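Long-range contacts in adenosylmethionine-8-amino-7-oxononanoate aminotransferase (Methanocaldococcus jannaschii, PDB 6ZHK), which probably catalyses the pyridoxal-phosphate-dependent transfer of an amino group from S-adenosyl-L-methionine to 8-amino-7-oxononanoate in biotin biosynthesis: residues T146-V151 with L178-Y183; L308-T313 with L344-A349; L371-L376 with F393-E398. All coordinates share one frame; numbering follows the deposited sequence.

Interaction 1. Residues T146-V151 with L178-Y183; sequences TKFISV and LLFKGY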
loop_
_atom_site.group_PDB
_atom_site.type_symbol
_atom_site.label_atom_id
_atom_site.label_comp_id
_atom_site.label_asym_id
_atom_site.label_seq_id
_atom_site.Cartn_x
_atom_site.Cartn_y
_atom_site.Cartn_z
ATOM N N THR A 146 4.757 20.716 13.294
ATOM C CA THR A 146 5.436 20.036 12.206
ATOM C C THR A 146 6.209 18.824 12.718
ATOM O O THR A 146 6.705 18.036 11.923
ATOM C CB THR A 146 6.390 20.975 11.467
ATOM O OG1 THR A 146 7.353 21.396 12.414
ATOM C CG2 THR A 146 5.710 22.222 10.951
ATOM N N LYS A 147 6.223 18.618 14.038
ATOM C CA LYS A 147 6.991 17.539 14.619
ATOM C C LYS A 147 6.042 16.525 15.236
ATOM O O LYS A 147 4.825 16.704 15.244
ATOM C CB LYS A 147 8.036 18.072 15.615
ATOM C CG LYS A 147 9.213 18.808 14.943
ATOM C CD LYS A 147 10.320 19.206 15.906
ATOM C CE LYS A 147 11.658 19.492 15.249
ATOM N NZ LYS A 147 11.529 20.499 14.161
ATOM N N PHE A 148 6.610 15.395 15.635
ATOM C CA PHE A 148 5.797 14.363 16.243
ATOM C C PHE A 148 6.553 13.820 17.447
ATOM O O PHE A 148 7.740 14.080 17.597
ATOM C CB PHE A 148 5.550 13.237 15.251
ATOM C CG PHE A 148 6.829 12.569 14.888
ATOM C CD1 PHE A 148 7.586 13.029 13.823
ATOM C CD2 PHE A 148 7.320 11.524 15.675
ATOM C CE1 PHE A 148 8.806 12.454 13.554
ATOM C CE2 PHE A 148 8.534 10.933 15.395
ATOM C CZ PHE A 148 9.275 11.408 14.312
ATOM N N ILE A 149 5.843 13.073 18.270
ATOM C CA ILE A 149 6.469 12.334 19.343
ATOM C C ILE A 149 6.137 10.859 19.162
ATOM O O ILE A 149 4.974 10.467 18.939
ATOM C CB ILE A 149 5.882 12.807 20.702
ATOM C CG1 ILE A 149 6.386 14.208 21.054
ATOM C CG2 ILE A 149 6.343 11.804 21.753
ATOM C CD1 ILE A 149 5.675 14.853 22.254
ATOM N N SER A 150 7.153 10.027 19.322
ATOM C CA SER A 150 6.938 8.594 19.310
ATOM C C SER A 150 7.951 7.970 20.289
ATOM O O SER A 150 8.406 8.658 21.215
ATOM C CB SER A 150 7.107 8.140 17.894
ATOM O OG SER A 150 6.806 6.761 17.798
ATOM N N VAL A 151 8.267 6.677 20.101
ATOM C CA VAL A 151 9.219 5.973 20.965
ATOM C C VAL A 151 10.310 5.312 20.163
ATOM O O VAL A 151 10.112 4.892 19.030
ATOM C CB VAL A 151 8.542 4.953 21.904
ATOM C CG1 VAL A 151 7.714 5.666 22.960
ATOM C CG2 VAL A 151 7.729 3.888 21.169
ATOM N N LEU A 178 16.176 11.396 4.535
ATOM C CA LEU A 178 14.890 11.493 3.854
ATOM C C LEU A 178 13.732 11.577 4.853
ATOM O O LEU A 178 12.586 11.793 4.454
ATOM C CB LEU A 178 14.631 10.270 2.991
ATOM C CG LEU A 178 15.713 9.882 1.990
ATOM C CD1 LEU A 178 15.230 8.641 1.215
ATOM C CD2 LEU A 178 16.035 11.085 1.101
ATOM N N LEU A 179 14.032 11.429 6.137
ATOM C CA LEU A 179 12.935 11.340 7.104
ATOM C C LEU A 179 12.654 12.708 7.736
ATOM O O LEU A 179 13.570 13.510 7.929
ATOM C CB LEU A 179 13.349 10.373 8.199
ATOM C CG LEU A 179 13.824 8.984 7.747
ATOM C CD1 LEU A 179 14.102 8.122 9.010
ATOM C CD2 LEU A 179 12.737 8.348 6.870
ATOM N N PHE A 180 11.384 12.958 8.061
ATOM C CA PHE A 180 11.068 14.206 8.739
ATOM C C PHE A 180 11.281 13.950 10.226
ATOM O O PHE A 180 11.159 12.811 10.665
ATOM C CB PHE A 180 9.663 14.748 8.407
ATOM C CG PHE A 180 8.527 13.800 8.695
ATOM C CD1 PHE A 180 8.037 13.644 9.987
ATOM C CD2 PHE A 180 7.970 13.046 7.678
ATOM C CE1 PHE A 180 6.979 12.795 10.255
ATOM C CE2 PHE A 180 6.931 12.167 7.942
ATOM C CZ PHE A 180 6.406 12.068 9.233
ATOM N N LYS A 181 11.632 15.002 10.994
ATOM C CA LYS A 181 12.202 14.784 12.306
ATOM C C LYS A 181 11.180 15.029 13.418
ATOM O O LYS A 181 10.240 15.812 13.304
ATOM C CB LYS A 181 13.478 15.633 12.460
ATOM C CG LYS A 181 14.544 15.404 11.396
ATOM C CD LYS A 181 14.985 13.935 11.389
ATOM C CE LYS A 181 16.148 13.604 10.444
ATOM N NZ LYS A 181 15.818 13.974 9.045
ATOM N N GLY A 182 11.446 14.447 14.583
ATOM C CA GLY A 182 10.552 14.625 15.721
ATOM C C GLY A 182 11.296 14.250 16.999
ATOM O O GLY A 182 12.508 14.383 17.053
ATOM N N TYR A 183 10.573 13.735 17.996
ATOM C CA TYR A 183 11.131 13.383 19.294
ATOM C C TYR A 183 10.808 11.928 19.616
ATOM O O TYR A 183 9.668 11.477 19.412
ATOM C CB TYR A 183 10.465 14.240 20.363
ATOM C CG TYR A 183 10.673 15.713 20.063
ATOM C CD1 TYR A 183 11.911 16.298 20.324
ATOM C CD2 TYR A 183 9.686 16.490 19.474
ATOM C CE1 TYR A 183 12.157 17.625 20.010
ATOM C CE2 TYR A 183 9.907 17.839 19.165
ATOM C CZ TYR A 183 11.149 18.400 19.456
ATOM O OH TYR A 183 11.488 19.683 19.165
HETATM O O HOH W 1 8.882 17.329 11.200
#
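One margin of the seven-stranded mixed sheet of the large domain is built where Ile149, on strand 147-151, pairs in parallel with Tyr183, the first residue of strand 183-185. Tyr183 bonds with both of its backbone polar groups to residues that flank Ile149. Its N donates to Phe148 O at 2.9 Å, and its O accepts from Ser150 N at the same distance of 2.9 Å, with an N-H...O angle of 164°. The Ile149 CA-H adds a weaker contact to the same acceptor, with Ile149 CA 3.3 Å from Tyr183 O.

On the sheet face of Ile149 and Tyr183, Ile149 CG1 lies 4.1 Å from Tyr183 CB. The aliphatic chain of Lys147 runs obliquely past the tyrosine, placing Lys147 CD 3.5 Å from Tyr183 OH. That hydroxyl is hydrogen-bonded to Glu227, and the tyrosine ring stacks with His224, so the phenol is secured at its far end as well.

This parallel pairing belongs to the large domain of the fold-type-I aminotransferases, and 183-185 is its outermost strand on this side within the chain. Phe148 turns its ring against the incoming loop 180-182, CG lying between backbone N and carbonyl carbon (chi1 64°). Gly182 CA then sits over one face of the ring in a CH-pi contact, 3.8 Å from the Phe148 centroid. Phe180 O lies in the plane of the same ring, at its edge. The Phe180 ring is turned 85° to that of Phe148, and Phe148 CD1 approaches the Phe180 edge, 3.6 Å from Phe180 CE1. Beyond this pair, Phe180 packs on Leu178 of the second subunit, while Val165 of helix 160-165 touches both phenylalanines.

Interaction 2. Residues L308-T313 with L344-A349; sequences LPLAAT and LLCSAA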
loop_
_atom_site.group_PDB
_atom_site.type_symbol
_atom_site.label_atom_id
_atom_site.label_comp_id
_atom_site.label_asym_id
_atom_site.label_seq_id
_atom_site.Cartn_x
_atom_site.Cartn_y
_atom_site.Cartn_z
ATOM N N LEU A 308 -6.219 -11.022 2.468
ATOM C CA LEU A 308 -6.013 -9.961 1.477
ATOM C C LEU A 308 -5.490 -8.686 2.187
ATOM O O LEU A 308 -5.699 -8.464 3.394
ATOM C CB LEU A 308 -7.363 -9.664 0.784
ATOM C CG LEU A 308 -7.769 -10.572 -0.377
ATOM C CD1 LEU A 308 -9.250 -10.332 -0.730
ATOM C CD2 LEU A 308 -6.891 -10.294 -1.623
ATOM N N PRO A 309 -4.867 -7.777 1.433
ATOM C CA PRO A 309 -4.369 -6.514 1.979
ATOM C C PRO A 309 -5.483 -5.483 2.074
ATOM O O PRO A 309 -5.711 -4.701 1.158
ATOM C CB PRO A 309 -3.276 -6.112 0.973
ATOM C CG PRO A 309 -3.779 -6.609 -0.306
ATOM C CD PRO A 309 -4.427 -7.952 0.025
ATOM N N LEU A 310 -6.049 -5.377 3.276
ATOM C CA LEU A 310 -6.867 -4.205 3.570
ATOM C C LEU A 310 -6.362 -3.486 4.817
ATOM O O LEU A 310 -5.943 -4.125 5.776
ATOM C CB LEU A 310 -8.329 -4.625 3.754
ATOM C CG LEU A 310 -9.316 -3.461 3.905
ATOM C CD1 LEU A 310 -9.318 -2.611 2.627
ATOM C CD2 LEU A 310 -10.716 -4.029 4.152
ATOM N N ALA A 311 -6.394 -2.153 4.782
ATOM C CA ALA A 311 -6.149 -1.419 6.004
ATOM C C ALA A 311 -7.189 -0.307 6.146
ATOM O O ALA A 311 -7.939 -0.012 5.213
ATOM C CB ALA A 311 -4.739 -0.938 6.028
ATOM N N ALA A 312 -7.303 0.240 7.365
ATOM C CA ALA A 312 -8.226 1.355 7.599
ATOM C C ALA A 312 -7.652 2.328 8.623
ATOM O O ALA A 312 -6.932 1.927 9.561
ATOM C CB ALA A 312 -9.529 0.774 8.141
ATOM N N THR A 313 -7.959 3.617 8.438
ATOM C CA THR A 313 -7.622 4.603 9.449
ATOM C C THR A 313 -8.946 5.185 9.945
ATOM O O THR A 313 -9.705 5.749 9.177
ATOM C CB THR A 313 -6.784 5.725 8.792
ATOM O OG1 THR A 313 -5.660 5.106 8.138
ATOM C CG2 THR A 313 -6.329 6.757 9.800
ATOM N N LEU A 344 -13.310 -6.917 -3.354
ATOM C CA LEU A 344 -12.741 -8.173 -2.844
ATOM C C LEU A 344 -12.113 -8.005 -1.454
ATOM O O LEU A 344 -12.359 -8.825 -0.550
ATOM C CB LEU A 344 -11.738 -8.731 -3.845
ATOM C CG LEU A 344 -12.325 -9.029 -5.229
ATOM C CD1 LEU A 344 -11.247 -9.681 -6.084
ATOM C CD2 LEU A 344 -13.657 -9.921 -5.166
ATOM N N LEU A 345 -11.334 -6.910 -1.234
ATOM C CA LEU A 345 -10.701 -6.710 0.062
ATOM C C LEU A 345 -11.807 -6.608 1.095
ATOM O O LEU A 345 -11.696 -7.192 2.167
ATOM C CB LEU A 345 -9.848 -5.415 0.133
ATOM C CG LEU A 345 -8.890 -5.205 -1.044
ATOM C CD1 LEU A 345 -7.983 -3.998 -0.839
ATOM C CD2 LEU A 345 -7.988 -6.416 -1.225
ATOM N N CYS A 346 -12.878 -5.858 0.771
ATOM C CA CYS A 346 -13.843 -5.567 1.821
ATOM C C CYS A 346 -14.713 -6.804 2.080
ATOM O O CYS A 346 -15.178 -7.051 3.216
ATOM C CB CYS A 346 -14.758 -4.435 1.347
ATOM S SG CYS A 346 -13.947 -2.814 1.353
ATOM N N SER A 347 -14.909 -7.601 1.044
ATOM C CA SER A 347 -15.686 -8.837 1.228
ATOM C C SER A 347 -14.980 -9.771 2.225
ATOM O O SER A 347 -15.677 -10.348 3.076
ATOM C CB SER A 347 -15.932 -9.509 -0.097
ATOM O OG SER A 347 -14.724 -10.117 -0.564
ATOM N N ALA A 348 -13.626 -9.913 2.153
ATOM C CA ALA A 348 -12.900 -10.758 3.104
ATOM C C ALA A 348 -13.113 -10.227 4.520
ATOM O O ALA A 348 -13.330 -11.013 5.463
ATOM C CB ALA A 348 -11.441 -10.928 2.790
ATOM N N ALA A 349 -13.021 -8.895 4.683
ATOM C CA ALA A 349 -13.152 -8.338 6.019
ATOM C C ALA A 349 -14.554 -8.535 6.582
ATOM O O ALA A 349 -14.705 -8.731 7.795
ATOM C CB ALA A 349 -12.791 -6.858 6.048
#
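Leu345 holds CG opposite its own carbonyl carbon (chi1 -48°), which sends both methyls from the helix onto the backbone and side chains of Leu308, Pro309 and Leu310. Its CD1 presses against a carbonyl oxygen, with Leu345 CD1 only 3.1 Å from Pro309 O, a tight approach. The Leu345 side chain crosses those of Leu308 and Pro309 at about a right angle, which puts Leu345 CD2 3.9 Å from Leu308 CB and near Pro309 CD.

Leu310 extends away from its backbone N (chi1 -173°), and its two methyls fork over the helix surface. One branch rests on the base of Leu345, Leu310 CD1 lying 3.8 Å from Leu345 CB. The other reaches about one turn further along, where Leu310 CD2 is 4.0 Å from Ala349 CB; the same methyl also comes near Cys346 CA.

Leu308 covers another part of the helix with CD1, which stands 3.5 Å from Leu344 O and also touches Ala348 CB. The oxygen it meets is already occupied: Leu344 O accepts from Ala348 N and, at 2.7 Å, from Ser347 OG, both from the same face of the carbonyl plane.

Leu101 of helix 96-108 packs on Leu310 and Ala349, whereas Leu308 also meets Leu344 of the second subunit. At the dimer interface, with the side chain of Pro309 about 9 Å from that of Lys301, the lysine predicted to carry the cofactor, helix 343-358 thus packs against the residues leading into strand 311-315, the antiparallel strand between 115-119 and 296-299 that is a hallmark of the fold-type-I large domain.

Interaction 3. Residues L371-L376 with F393-E398; sequences LFHKEL and FMVGIE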
loop_
_atom_site.group_PDB
_atom_site.type_symbol
_atom_site.label_atom_id
_atom_site.label_comp_id
_atom_site.label_asym_id
_atom_site.label_seq_id
_atom_site.Cartn_x
_atom_site.Cartn_y
_atom_site.Cartn_z
ATOM N N LEU A 371 -3.926 -21.189 28.622
ATOM C CA LEU A 371 -3.155 -22.412 28.411
ATOM C C LEU A 371 -1.788 -22.123 27.784
ATOM O O LEU A 371 -0.766 -22.681 28.192
ATOM C CB LEU A 371 -3.985 -23.413 27.594
ATOM C CG LEU A 371 -3.220 -24.684 27.164
ATOM C CD1 LEU A 371 -2.854 -25.579 28.364
ATOM C CD2 LEU A 371 -3.944 -25.470 26.079
ATOM N N PHE A 372 -1.769 -21.271 26.744
ATOM C CA PHE A 372 -0.530 -20.863 26.097
ATOM C C PHE A 372 0.473 -20.291 27.119
ATOM O O PHE A 372 1.641 -20.665 27.133
ATOM C CB PHE A 372 -0.876 -19.800 25.026
ATOM C CG PHE A 372 0.239 -19.365 24.108
ATOM C CD1 PHE A 372 1.193 -20.277 23.694
ATOM C CD2 PHE A 372 0.328 -18.059 23.639
ATOM C CE1 PHE A 372 2.174 -19.926 22.774
ATOM C CE2 PHE A 372 1.351 -17.671 22.764
ATOM C CZ PHE A 372 2.270 -18.609 22.334
ATOM N N HIS A 373 0.025 -19.370 27.974
ATOM C CA HIS A 373 0.967 -18.725 28.882
ATOM C C HIS A 373 1.488 -19.741 29.900
ATOM O O HIS A 373 2.654 -19.656 30.301
ATOM C CB HIS A 373 0.364 -17.452 29.544
ATOM C CG HIS A 373 0.057 -16.358 28.565
ATOM N ND1 HIS A 373 -0.656 -15.225 28.910
ATOM C CD2 HIS A 373 0.346 -16.234 27.244
ATOM C CE1 HIS A 373 -0.788 -14.433 27.841
ATOM N NE2 HIS A 373 -0.160 -15.016 26.800
ATOM N N LYS A 374 0.615 -20.651 30.343
ATOM C CA LYS A 374 0.980 -21.689 31.303
ATOM C C LYS A 374 2.025 -22.629 30.697
ATOM O O LYS A 374 3.026 -22.948 31.341
ATOM C CB LYS A 374 -0.293 -22.418 31.748
ATOM C CG LYS A 374 -0.021 -23.658 32.587
ATOM C CD LYS A 374 -1.250 -24.233 33.226
ATOM C CE LYS A 374 -2.092 -25.142 32.354
ATOM N NZ LYS A 374 -1.271 -26.043 31.503
ATOM N N GLU A 375 1.873 -22.965 29.404
ATOM C CA GLU A 375 2.778 -23.862 28.683
ATOM C C GLU A 375 4.113 -23.239 28.297
ATOM O O GLU A 375 5.081 -23.960 28.034
ATOM C CB GLU A 375 2.102 -24.495 27.461
ATOM C CG GLU A 375 0.927 -25.399 27.784
ATOM C CD GLU A 375 1.280 -26.627 28.638
ATOM O OE1 GLU A 375 2.167 -27.399 28.223
ATOM O OE2 GLU A 375 0.710 -26.758 29.760
ATOM N N LEU A 376 4.199 -21.899 28.269
ATOM C CA LEU A 376 5.440 -21.183 28.017
ATOM C C LEU A 376 6.299 -21.058 29.291
ATOM O O LEU A 376 7.502 -20.718 29.240
ATOM C CB LEU A 376 5.072 -19.775 27.512
ATOM C CG LEU A 376 4.508 -19.658 26.090
ATOM C CD1 LEU A 376 3.864 -18.267 25.896
ATOM C CD2 LEU A 376 5.625 -19.917 25.086
ATOM N N PHE A 393 -1.827 -13.692 22.444
ATOM C CA PHE A 393 -1.144 -14.508 21.447
ATOM C C PHE A 393 -0.011 -13.740 20.744
ATOM O O PHE A 393 0.254 -14.002 19.570
ATOM C CB PHE A 393 -2.175 -14.958 20.387
ATOM C CG PHE A 393 -3.105 -16.083 20.739
ATOM C CD1 PHE A 393 -2.625 -17.210 21.406
ATOM C CD2 PHE A 393 -4.474 -15.979 20.453
ATOM C CE1 PHE A 393 -3.482 -18.262 21.734
ATOM C CE2 PHE A 393 -5.321 -17.034 20.768
ATOM C CZ PHE A 393 -4.823 -18.166 21.397
ATOM N N MET A 394 0.585 -12.720 21.397
ATOM C CA MET A 394 1.751 -12.086 20.812
ATOM C C MET A 394 2.855 -12.189 21.859
ATOM O O MET A 394 2.846 -11.493 22.878
ATOM C CB MET A 394 1.464 -10.598 20.554
ATOM C CG MET A 394 0.287 -10.409 19.634
ATOM S SD MET A 394 -0.087 -8.658 19.283
ATOM C CE MET A 394 0.968 -8.453 17.851
ATOM N N VAL A 395 3.821 -13.062 21.602
ATOM C CA VAL A 395 4.787 -13.459 22.616
ATOM C C VAL A 395 6.172 -13.390 22.010
ATOM O O VAL A 395 6.374 -13.746 20.845
ATOM C CB VAL A 395 4.447 -14.866 23.177
ATOM C CG1 VAL A 395 5.625 -15.512 23.920
ATOM C CG2 VAL A 395 3.240 -14.800 24.082
ATOM N N GLY A 396 7.139 -12.913 22.792
ATOM C CA GLY A 396 8.524 -13.052 22.368
ATOM C C GLY A 396 9.320 -13.866 23.389
ATOM O O GLY A 396 9.026 -13.811 24.608
ATOM N N ILE A 397 10.289 -14.635 22.873
ATOM C CA ILE A 397 11.215 -15.376 23.737
ATOM C C ILE A 397 12.620 -14.958 23.364
ATOM O O ILE A 397 13.103 -15.281 22.269
ATOM C CB ILE A 397 11.040 -16.914 23.659
ATOM C CG1 ILE A 397 9.616 -17.308 23.991
ATOM C CG2 ILE A 397 12.064 -17.653 24.541
ATOM C CD1 ILE A 397 8.718 -17.311 22.772
ATOM N N GLU A 398 13.226 -14.189 24.281
ATOM C CA GLU A 398 14.470 -13.478 24.035
ATOM C C GLU A 398 15.658 -14.376 24.386
ATOM O O GLU A 398 15.813 -14.772 25.542
ATOM C CB GLU A 398 14.559 -12.145 24.800
ATOM C CG GLU A 398 15.825 -11.409 24.394
ATOM C CD GLU A 398 15.938 -9.910 24.657
ATOM O OE1 GLU A 398 15.234 -9.390 25.544
ATOM O OE2 GLU A 398 16.769 -9.270 23.976
#
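The rings of Phe372 and Phe393 meet obliquely, their planes at 47° and their centroids 6.0 Å apart. Phe372 CD2 comes in at the edge of the Phe393 ring, near its plane, and lies 3.8 Å from Phe393 CD1. One face of the Phe372 ring is taken by a residue four places further on in the same segment: Leu376 CD1 stands over the centre, 3.8 Å above the ring plane.

Phe393 starts out away from the helix, but CG opposite the carbonyl carbon (chi1 -77°) swings its ring back to Phe372. Val395, two residues on, starts out toward the helix. Val395 and Phe372 slide past each other in opposite directions, with Val395 CG2 3.7 Å from Phe372 CE2, while the valine meets Leu376 tip to tip, Val395 CG1 being 3.8 Å from Leu376 CD1.

Here helix 366-376 lies on the three-stranded antiparallel sheet of the smaller, C-terminal domain of the aminotransferase fold, over its middle strand, 394-399. The two short segments run almost parallel, their axes 11.1 Å apart at closest approach. Leu439 of the neighbouring strand 436-439 packs on both Phe372 and Leu376, and Cys454 of helix 447-463 reaches the same two side chains. At the border of this apolar patch His373 stands close to Val395, its NE2 hydrogen-bonded to Gly392 O in the turn before the strand.

From the N terminus, the three contacts follow in series, with none nested or crossed. Interaction 1 closes the loop of 26 residues that carries helices 160-165 and 169-172 and returns to the margin of the large sheet. Interaction 2 closes a 30-residue excursion from the same sheet's antiparallel strand 311-315 to helix 343-358. Both reach the second subunit; the nearest atoms of interactions 1 and 2 are about 14 Å apart. Interaction 3 closes the shortest loop, 16 residues that include strand 385-391, and ties a helix to the separate three-stranded sheet. It lies on the opposite side of the chain's centre from interaction 2, their centres about 29 Å apart.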